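Local coordinates for RpfR (Cronobacter turicensis, PDB 6DGG), which carries a PAS domain, an antiparallel sheet packed with helices, whose interior pocket holds a molecule of lauric acid, at residues 87-91 with 100-104; 5-11 with 23-29; 41-45 with 55-59. One frame throughout, in Å; residues are numbered along the deposited sequence.

Interaction 1: residues 87-91 with 100-104; sequences RNKFV and IFLIC. With DAO (lauric acid), chain B.
K89 and I103 pair as antiparallel neighbours and trade two backbone hydrogen bonds. K89 N donates to I103 O at 3.2 Å, and I103 N returns the bond to K89 O at 2.8 Å. Further along, V91 N reaches F101 O at 3.1 Å. N88 opposite C104 and F90 opposite L102, on either side of the K89-I103 pair, form the non-hydrogen-bonded pairs; there the chains come closer, and N88 CA adds a CH···O contact to I103 O at 3.4 Å.

A water extends the polar network. It donates to R87 O and I103 O and accepts from K89 NZ at 2.8 Å, so one water ties both strands to a lysine tail. The last bend of that tail (chi4 -67°) turns the amine to the water.

Apolar contacts fill in around the backbone bonds. At the V91 end of the pair, the V91 and I103 side chains cross at about a right angle, V91 CG2 3.7 Å from I103 CG1, and V91 CG2 also rests on F101 CB. On the face that carries N88, L102 and C104, L102 CD1 leans across to N88 CB (3.8 Å), while C104 SG comes within 3.9 Å of C4 of lauric acid. N88 lies beside the ligand too, making this end of the pair part of the pocket wall.

These are the two strands of the PAS hairpin 80-90 and 102-108. The backbone of 102-108 also bonds to strand 9-13, C104 with V11 and L102 with L13, and the backbone of N88 bonds to that of Y69 on the edge strand 69-77. Helix 49-65 covers the L102 and F90 face, with V59, F62 and F63 against L102.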
loop_
_atom_site.group_PDB
_atom_site.type_symbol
_atom_site.label_atom_id
_atom_site.label_comp_id
_atom_site.label_asym_id
_atom_site.label_seq_id
_atom_site.Cartn_x
_atom_site.Cartn_y
_atom_site.Cartn_z
ATOM N N ARG A 87 1.655 4.921 6.920
ATOM C CA ARG A 87 2.720 4.827 7.901
ATOM C C ARG A 87 3.521 3.584 7.528
ATOM O O ARG A 87 2.988 2.469 7.582
ATOM C CB ARG A 87 2.129 4.679 9.302
ATOM C CG ARG A 87 1.041 5.700 9.664
ATOM C CD ARG A 87 0.194 5.194 10.830
ATOM N NE ARG A 87 -0.990 6.015 11.115
ATOM C CZ ARG A 87 -2.117 5.984 10.409
ATOM N NH1 ARG A 87 -2.241 5.204 9.335
ATOM N NH2 ARG A 87 -3.132 6.749 10.771
ATOM N N ASN A 88 4.788 3.772 7.152
ATOM C CA ASN A 88 5.581 2.733 6.507
ATOM C C ASN A 88 6.804 2.376 7.342
ATOM O O ASN A 88 7.531 3.258 7.809
ATOM C CB ASN A 88 6.008 3.212 5.119
ATOM C CG ASN A 88 4.865 3.192 4.122
ATOM O OD1 ASN A 88 3.743 2.791 4.440
ATOM N ND2 ASN A 88 5.147 3.622 2.908
ATOM N N LYS A 89 7.039 1.079 7.514
ATOM C CA LYS A 89 8.186 0.615 8.278
ATOM C C LYS A 89 8.481 -0.816 7.861
ATOM O O LYS A 89 7.623 -1.507 7.307
ATOM C CB LYS A 89 7.913 0.671 9.783
ATOM C CG LYS A 89 6.830 -0.301 10.251
ATOM C CD LYS A 89 6.550 -0.177 11.727
ATOM C CE LYS A 89 5.414 -1.094 12.144
ATOM N NZ LYS A 89 4.115 -0.684 11.558
ATOM N N PHE A 90 9.701 -1.251 8.150
ATOM C CA PHE A 90 10.065 -2.639 7.940
ATOM C C PHE A 90 9.364 -3.529 8.956
ATOM O O PHE A 90 9.073 -3.117 10.084
ATOM C CB PHE A 90 11.565 -2.833 8.137
ATOM C CG PHE A 90 12.404 -2.369 6.981
ATOM C CD1 PHE A 90 12.286 -2.957 5.734
ATOM C CD2 PHE A 90 13.334 -1.363 7.155
ATOM C CE1 PHE A 90 13.076 -2.535 4.681
ATOM C CE2 PHE A 90 14.117 -0.935 6.108
ATOM C CZ PHE A 90 13.991 -1.527 4.871
ATOM N N VAL A 91 9.118 -4.778 8.556
ATOM C CA VAL A 91 8.808 -5.810 9.533
ATOM C C VAL A 91 9.940 -5.868 10.545
ATOM O O VAL A 91 11.123 -5.796 10.187
ATOM C CB VAL A 91 8.637 -7.168 8.834
ATOM C CG1 VAL A 91 8.471 -8.282 9.855
ATOM C CG2 VAL A 91 7.451 -7.141 7.898
ATOM N N ILE A 100 13.054 -7.816 4.510
ATOM C CA ILE A 100 12.671 -7.893 3.104
ATOM C C ILE A 100 11.252 -7.423 2.844
ATOM O O ILE A 100 10.870 -7.295 1.671
ATOM C CB ILE A 100 12.897 -9.300 2.515
ATOM C CG1 ILE A 100 12.229 -10.363 3.389
ATOM C CG2 ILE A 100 14.390 -9.551 2.361
ATOM C CD1 ILE A 100 12.382 -11.786 2.864
ATOM N N PHE A 101 10.462 -7.140 3.877
ATOM C CA PHE A 101 9.086 -6.709 3.698
ATOM C C PHE A 101 8.839 -5.364 4.365
ATOM O O PHE A 101 9.363 -5.077 5.448
ATOM C CB PHE A 101 8.105 -7.749 4.233
ATOM C CG PHE A 101 8.196 -9.055 3.530
ATOM C CD1 PHE A 101 7.951 -9.135 2.174
ATOM C CD2 PHE A 101 8.550 -10.204 4.209
ATOM C CE1 PHE A 101 8.041 -10.338 1.508
ATOM C CE2 PHE A 101 8.646 -11.411 3.547
ATOM C CZ PHE A 101 8.389 -11.476 2.194
ATOM N N LEU A 102 8.016 -4.563 3.701
ATOM C CA LEU A 102 7.605 -3.238 4.143
ATOM C C LEU A 102 6.128 -3.318 4.501
ATOM O O LEU A 102 5.320 -3.787 3.687
ATOM C CB LEU A 102 7.830 -2.248 2.994
ATOM C CG LEU A 102 7.129 -0.899 3.037
ATOM C CD1 LEU A 102 7.571 -0.127 4.248
ATOM C CD2 LEU A 102 7.398 -0.117 1.758
ATOM N N ILE A 103 5.785 -2.920 5.729
ATOM C CA ILE A 103 4.395 -2.853 6.173
ATOM C C ILE A 103 3.892 -1.447 5.892
ATOM O O ILE A 103 4.453 -0.471 6.401
ATOM C CB ILE A 103 4.267 -3.166 7.670
ATOM C CG1 ILE A 103 4.793 -4.553 8.010
ATOM C CG2 ILE A 103 2.802 -3.072 8.114
ATOM C CD1 ILE A 103 5.026 -4.720 9.499
ATOM N N CYS A 104 2.830 -1.334 5.101
ATOM C CA CYS A 104 2.196 -0.053 4.807
ATOM C C CYS A 104 0.856 0.004 5.528
ATOM O O CYS A 104 -0.053 -0.770 5.222
ATOM C CB CYS A 104 2.009 0.134 3.305
ATOM S SG CYS A 104 3.558 -0.041 2.393
HETATM O O1 DAO B . 4.795 6.037 -1.624
HETATM O O2 DAO B . 6.221 5.942 0.015
HETATM C C1 DAO B . 5.331 5.386 -0.692
HETATM C C2 DAO B . 4.901 3.926 -0.467
HETATM C C3 DAO B . 3.365 3.776 -0.470
HETATM C C4 DAO B . 2.873 2.319 -0.614
HETATM C C5 DAO B . 1.340 2.267 -0.469
HETATM C C6 DAO B . 0.665 0.896 -0.720
HETATM C C7 DAO B . -0.663 1.131 -1.486
HETATM C C8 DAO B . -1.798 0.140 -1.192
HETATM C C9 DAO B . -3.075 0.653 -1.875
HETATM C C10 DAO B . -4.192 -0.390 -2.016
HETATM C C11 DAO B . -5.130 -0.435 -0.807
HETATM C C12 DAO B . -6.188 0.668 -0.877
HETATM O O HOH W 1 3.528 0.222 8.951
#

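Interaction 2: residues 5-11 with 23-29; sequences EANSVIV and NRLSEEY
N23 swings its amide across the chain at S8 and I10 and grips it through both ends. Its CG sits between the backbone N and the carbonyl carbon (chi1 79°), which holds the amide over the first turn of the helix, where it also meets the S8-I10 backbone. ND2 donates to S8 O at 3.0 Å, with that oxygen close to the amide plane. OD1 takes I10 N at 2.9 Å; the N-H points straight at it but approaches from above the carbonyl plane, 66° out. S26 OG arrives instead nearly in line with the C=O, donating at 2.8 Å.

N23 is the N-cap of helix 24-30, and a weak bond from S26 N to OD1 completes the cap. In this PAS fold the residue thus joins the first strand, 9-13, to the helix that follows strand 19-22, and N23 N adds a bond to I10 O.

Beyond the cap, the bonded S26 hydroxyl nestles against V9 CB (3.5 Å) and V11 CG2. The V9 side chain crosses Y29 at about a right angle, V9 CG1 3.8 Å from Y29 CD2, while Y29 OH bonds to D108. L25 lays CD2 3.6 Å from S8 N and its CG against V9 CG1.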
loop_
_atom_site.group_PDB
_atom_site.type_symbol
_atom_site.label_atom_id
_atom_site.label_comp_id
_atom_site.label_asym_id
_atom_site.label_seq_id
_atom_site.Cartn_x
_atom_site.Cartn_y
_atom_site.Cartn_z
ATOM N N GLU A 5 -14.440 -4.669 12.830
ATOM C CA GLU A 5 -13.801 -4.363 11.560
ATOM C C GLU A 5 -12.567 -3.514 11.823
ATOM O O GLU A 5 -12.456 -2.842 12.852
ATOM C CB GLU A 5 -14.730 -3.601 10.596
ATOM C CG GLU A 5 -15.898 -4.412 10.071
ATOM C CD GLU A 5 -16.795 -3.616 9.140
ATOM O OE1 GLU A 5 -16.282 -3.054 8.148
ATOM O OE2 GLU A 5 -18.011 -3.550 9.405
ATOM N N ALA A 6 -11.632 -3.565 10.884
ATOM C CA ALA A 6 -10.449 -2.729 10.973
ATOM C C ALA A 6 -10.737 -1.348 10.390
ATOM O O ALA A 6 -11.740 -1.122 9.709
ATOM C CB ALA A 6 -9.283 -3.368 10.229
ATOM N N ASN A 7 -9.829 -0.417 10.670
ATOM C CA ASN A 7 -9.976 0.972 10.264
ATOM C C ASN A 7 -8.924 1.392 9.253
ATOM O O ASN A 7 -8.897 2.559 8.847
ATOM C CB ASN A 7 -9.854 1.876 11.490
ATOM C CG ASN A 7 -10.693 1.396 12.636
ATOM O OD1 ASN A 7 -11.899 1.230 12.492
ATOM N ND2 ASN A 7 -10.054 1.128 13.772
ATOM N N SER A 8 -8.059 0.477 8.849
ATOM C CA SER A 8 -6.870 0.802 8.087
ATOM C C SER A 8 -6.751 -0.148 6.913
ATOM O O SER A 8 -7.165 -1.304 6.991
ATOM C CB SER A 8 -5.637 0.631 8.953
ATOM O OG SER A 8 -5.765 1.352 10.162
ATOM N N VAL A 9 -6.170 0.345 5.827
ATOM C CA VAL A 9 -5.760 -0.494 4.708
ATOM C C VAL A 9 -4.320 -0.920 4.962
ATOM O O VAL A 9 -3.418 -0.081 5.081
ATOM C CB VAL A 9 -5.928 0.230 3.362
ATOM C CG1 VAL A 9 -7.403 0.461 3.084
ATOM C CG2 VAL A 9 -5.171 1.546 3.317
ATOM N N ILE A 10 -4.118 -2.221 5.133
ATOM C CA ILE A 10 -2.833 -2.786 5.528
ATOM C C ILE A 10 -2.325 -3.625 4.364
ATOM O O ILE A 10 -2.942 -4.630 3.997
ATOM C CB ILE A 10 -2.962 -3.635 6.805
ATOM C CG1 ILE A 10 -3.550 -2.799 7.949
ATOM C CG2 ILE A 10 -1.628 -4.213 7.202
ATOM C CD1 ILE A 10 -2.792 -1.510 8.284
ATOM N N VAL A 11 -1.208 -3.207 3.779
ATOM C CA VAL A 11 -0.616 -3.864 2.622
ATOM C C VAL A 11 0.861 -4.077 2.920
ATOM O O VAL A 11 1.550 -3.154 3.370
ATOM C CB VAL A 11 -0.820 -3.016 1.352
ATOM C CG1 VAL A 11 -0.198 -3.687 0.131
ATOM C CG2 VAL A 11 -2.318 -2.758 1.114
ATOM N N ASN A 23 -5.309 -6.565 3.225
ATOM C CA ASN A 23 -6.328 -6.886 4.219
ATOM C C ASN A 23 -7.749 -6.625 3.707
ATOM O O ASN A 23 -7.973 -6.158 2.592
ATOM C CB ASN A 23 -6.064 -6.181 5.555
ATOM C CG ASN A 23 -6.480 -4.719 5.547
ATOM O OD1 ASN A 23 -6.318 -4.023 4.550
ATOM N ND2 ASN A 23 -7.012 -4.251 6.673
ATOM N N ARG A 24 -8.728 -6.908 4.563
ATOM C CA ARG A 24 -10.121 -6.891 4.126
ATOM C C ARG A 24 -10.571 -5.492 3.724
ATOM O O ARG A 24 -11.335 -5.331 2.764
ATOM C CB ARG A 24 -11.025 -7.456 5.218
ATOM C CG ARG A 24 -12.457 -7.660 4.775
ATOM C CD ARG A 24 -13.244 -8.474 5.802
ATOM N NE ARG A 24 -12.698 -9.817 5.992
ATOM C CZ ARG A 24 -13.208 -10.728 6.817
ATOM N NH1 ARG A 24 -14.285 -10.449 7.543
ATOM N NH2 ARG A 24 -12.642 -11.923 6.914
ATOM N N LEU A 25 -10.137 -4.462 4.449
ATOM C CA LEU A 25 -10.540 -3.117 4.059
ATOM C C LEU A 25 -9.942 -2.738 2.711
ATOM O O LEU A 25 -10.584 -2.035 1.922
ATOM C CB LEU A 25 -10.175 -2.105 5.147
ATOM C CG LEU A 25 -10.755 -0.698 4.959
ATOM C CD1 LEU A 25 -12.283 -0.716 4.838
ATOM C CD2 LEU A 25 -10.357 0.243 6.094
ATOM N N SER A 26 -8.730 -3.218 2.418
ATOM C CA SER A 26 -8.152 -3.032 1.091
ATOM C C SER A 26 -9.026 -3.679 0.024
ATOM O O SER A 26 -9.243 -3.102 -1.048
ATOM C CB SER A 26 -6.739 -3.609 1.040
ATOM O OG SER A 26 -5.886 -2.954 1.966
ATOM N N GLU A 27 -9.540 -4.882 0.303
ATOM C CA GLU A 27 -10.462 -5.537 -0.618
ATOM C C GLU A 27 -11.712 -4.696 -0.827
ATOM O O GLU A 27 -12.185 -4.548 -1.955
ATOM C CB GLU A 27 -10.844 -6.924 -0.088
ATOM C CG GLU A 27 -9.668 -7.879 0.101
ATOM C CD GLU A 27 -10.085 -9.238 0.611
ATOM O OE1 GLU A 27 -11.173 -9.352 1.222
ATOM O OE2 GLU A 27 -9.336 -10.216 0.403
ATOM N N GLU A 28 -12.273 -4.138 0.253
ATOM C CA GLU A 28 -13.503 -3.363 0.125
ATOM C C GLU A 28 -13.294 -2.112 -0.727
ATOM O O GLU A 28 -14.156 -1.754 -1.541
ATOM C CB GLU A 28 -14.050 -3.022 1.508
ATOM C CG GLU A 28 -14.544 -4.244 2.275
ATOM C CD GLU A 28 -14.895 -3.936 3.722
ATOM O OE1 GLU A 28 -15.131 -2.754 4.047
ATOM O OE2 GLU A 28 -14.930 -4.883 4.536
ATOM N N TYR A 29 -12.144 -1.445 -0.578
ATOM C CA TYR A 29 -11.887 -0.235 -1.358
ATOM C C TYR A 29 -11.682 -0.533 -2.837
ATOM O O TYR A 29 -11.996 0.312 -3.682
ATOM C CB TYR A 29 -10.648 0.491 -0.829
ATOM C CG TYR A 29 -10.947 1.541 0.216
ATOM C CD1 TYR A 29 -11.370 2.815 -0.152
ATOM C CD2 TYR A 29 -10.796 1.270 1.564
ATOM C CE1 TYR A 29 -11.652 3.780 0.799
ATOM C CE2 TYR A 29 -11.079 2.225 2.522
ATOM C CZ TYR A 29 -11.494 3.485 2.133
ATOM O OH TYR A 29 -11.778 4.449 3.076
#

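Interaction 3: residues 41-45 with 55-59; sequences NVFTL and SRRNV. With DAO (lauric acid), chain B.
F43 pushes its ring from the short helix 42-46 against S55, R56 and V59 of the long helix 49-65, two of the helices that close the ligand pocket of this PAS fold. The ring has the R56 backbone over one face: R56 CA stands 3.9 Å from the centroid, 18° off the normal, a CH-pi contact. V42 CG1 covers the opposite face, and V59 CG2 meets the edge at CZ, 3.8 Å away. The phenyl is therefore held on both faces and at its rim.

R56 runs its methylene chain along the same ring, CG 3.7 Å from F43 CE2, then bends sharply at chi3 (25°), which brings NH1 back to the F43 CB side.

N41 caps the short helix, its OD1 accepting from T44 N at 3.2 Å through an in-plane lone pair, while its ND2 is held by N18.

S55 has its hydroxyl anti to the backbone N (chi1 -170°). That places OG at the F43 edge, 3.3 Å from CE1, and lets it donate to O1 of lauric acid at 2.7 Å. R73 and Y69 also bond to the ligand's carboxyl end. V42 CG2 touches the alkyl tail of lauric acid farther along, and N58 ND2 completes the grip on the head, donating to O2 at 3.0 Å.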
loop_
_atom_site.group_PDB
_atom_site.type_symbol
_atom_site.label_atom_id
_atom_site.label_comp_id
_atom_site.label_asym_id
_atom_site.label_seq_id
_atom_site.Cartn_x
_atom_site.Cartn_y
_atom_site.Cartn_z
ATOM N N ASN A 41 2.021 -6.007 -8.668
ATOM C CA ASN A 41 2.727 -4.772 -8.360
ATOM C C ASN A 41 1.762 -3.682 -7.904
ATOM O O ASN A 41 0.851 -3.291 -8.643
ATOM C CB ASN A 41 3.540 -4.276 -9.547
ATOM C CG ASN A 41 4.442 -3.149 -9.153
ATOM O OD1 ASN A 41 4.081 -1.980 -9.280
ATOM N ND2 ASN A 41 5.600 -3.487 -8.604
ATOM N N VAL A 42 2.010 -3.149 -6.708
ATOM C CA VAL A 42 1.090 -2.199 -6.100
ATOM C C VAL A 42 1.074 -0.875 -6.858
ATOM O O VAL A 42 0.030 -0.208 -6.937
ATOM C CB VAL A 42 1.463 -2.031 -4.613
ATOM C CG1 VAL A 42 2.701 -1.161 -4.433
ATOM C CG2 VAL A 42 0.301 -1.488 -3.839
ATOM N N PHE A 43 2.214 -0.459 -7.415
ATOM C CA PHE A 43 2.296 0.840 -8.071
ATOM C C PHE A 43 1.476 0.857 -9.353
ATOM O O PHE A 43 0.680 1.775 -9.587
ATOM C CB PHE A 43 3.751 1.187 -8.389
ATOM C CG PHE A 43 4.695 0.983 -7.240
ATOM C CD1 PHE A 43 4.521 1.660 -6.046
ATOM C CD2 PHE A 43 5.770 0.115 -7.366
ATOM C CE1 PHE A 43 5.405 1.471 -4.994
ATOM C CE2 PHE A 43 6.655 -0.070 -6.323
ATOM C CZ PHE A 43 6.469 0.602 -5.134
ATOM N N THR A 44 1.675 -0.135 -10.220
ATOM C CA THR A 44 0.970 -0.101 -11.494
ATOM C C THR A 44 -0.502 -0.442 -11.312
ATOM O O THR A 44 -1.343 0.004 -12.101
ATOM C CB THR A 44 1.645 -1.035 -12.499
ATOM O OG1 THR A 44 1.602 -2.374 -12.007
ATOM C CG2 THR A 44 3.099 -0.634 -12.714
ATOM N N LEU A 45 -0.834 -1.190 -10.263
ATOM C CA LEU A 45 -2.211 -1.607 -10.043
ATOM C C LEU A 45 -3.058 -0.501 -9.416
ATOM O O LEU A 45 -4.237 -0.360 -9.759
ATOM C CB LEU A 45 -2.216 -2.864 -9.172
ATOM C CG LEU A 45 -3.518 -3.618 -8.898
ATOM C CD1 LEU A 45 -4.326 -3.840 -10.163
ATOM C CD2 LEU A 45 -3.176 -4.957 -8.246
ATOM N N SER A 55 6.208 6.918 -5.771
ATOM C CA SER A 55 6.111 5.864 -4.768
ATOM C C SER A 55 7.177 4.798 -4.975
ATOM O O SER A 55 7.801 4.335 -4.011
ATOM C CB SER A 55 4.725 5.239 -4.863
ATOM O OG SER A 55 4.476 4.362 -3.774
ATOM N N ARG A 56 7.387 4.387 -6.224
ATOM C CA ARG A 56 8.409 3.393 -6.515
ATOM C C ARG A 56 9.783 3.879 -6.061
ATOM O O ARG A 56 10.563 3.114 -5.482
ATOM C CB ARG A 56 8.396 3.069 -8.013
ATOM C CG ARG A 56 9.120 1.797 -8.406
ATOM C CD ARG A 56 8.813 1.408 -9.866
ATOM N NE ARG A 56 8.429 2.568 -10.668
ATOM C CZ ARG A 56 7.258 2.727 -11.285
ATOM N NH1 ARG A 56 6.315 1.791 -11.232
ATOM N NH2 ARG A 56 7.035 3.834 -11.980
ATOM N N ARG A 57 10.093 5.155 -6.300
ATOM C CA ARG A 57 11.376 5.692 -5.851
ATOM C C ARG A 57 11.467 5.715 -4.329
ATOM O O ARG A 57 12.541 5.468 -3.768
ATOM C CB ARG A 57 11.607 7.090 -6.426
ATOM C CG ARG A 57 11.811 7.091 -7.921
ATOM C CD ARG A 57 12.014 8.500 -8.451
ATOM N NE ARG A 57 11.823 8.546 -9.897
ATOM C CZ ARG A 57 10.959 9.324 -10.541
ATOM N NH1 ARG A 57 10.175 10.179 -9.889
ATOM N NH2 ARG A 57 10.894 9.260 -11.864
ATOM N N ASN A 58 10.358 6.017 -3.651
ATOM C CA ASN A 58 10.347 5.993 -2.190
ATOM C C ASN A 58 10.666 4.597 -1.671
ATOM O O ASN A 58 11.492 4.425 -0.766
ATOM C CB ASN A 58 8.967 6.412 -1.673
ATOM C CG ASN A 58 8.753 7.896 -1.696
ATOM O OD1 ASN A 58 9.564 8.655 -2.229
ATOM N ND2 ASN A 58 7.634 8.332 -1.114
ATOM N N VAL A 59 10.004 3.584 -2.223
ATOM C CA VAL A 59 10.181 2.232 -1.705
ATOM C C VAL A 59 11.594 1.736 -1.984
ATOM O O VAL A 59 12.257 1.179 -1.103
ATOM C CB VAL A 59 9.100 1.291 -2.263
ATOM C CG1 VAL A 59 9.376 -0.153 -1.866
ATOM C CG2 VAL A 59 7.724 1.736 -1.765
HETATM O O1 DAO B . 4.795 6.037 -1.624
HETATM O O2 DAO B . 6.221 5.942 0.015
HETATM C C1 DAO B . 5.331 5.386 -0.692
HETATM C C2 DAO B . 4.901 3.926 -0.467
HETATM C C3 DAO B . 3.365 3.776 -0.470
HETATM C C4 DAO B . 2.873 2.319 -0.614
HETATM C C5 DAO B . 1.340 2.267 -0.469
HETATM C C6 DAO B . 0.665 0.896 -0.720
HETATM C C7 DAO B . -0.663 1.131 -1.486
HETATM C C8 DAO B . -1.798 0.140 -1.192
HETATM C C9 DAO B . -3.075 0.653 -1.875
HETATM C C10 DAO B . -4.192 -0.390 -2.016
HETATM C C11 DAO B . -5.130 -0.435 -0.807
HETATM C C12 DAO B . -6.188 0.668 -0.877
HETATM O O HOH W 2 6.416 -0.677 -10.960
#

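Interactions 1 and 2 reach the same sheet, on the neighbouring strands 102-108 and 9-13, and meet where C104 N probably bonds to V11 O; both are only partly buried, with exposed residues at their margins. Interaction 3 is the buried one and joins two helices; it touches interaction 1 where L102 CD2 packs on V59 CG2, but not interaction 2. The chemistry follows the place. Interaction 1 rests on backbone bonds, interaction 2 largely on N23 with apolar contacts beside it, and the helix pair on a ring with no direct hydrogen bond between its segments. All three supply residues to the lauric acid pocket, S55 and N58 of interaction 3 sharing the carboxyl end with R73 and Y69.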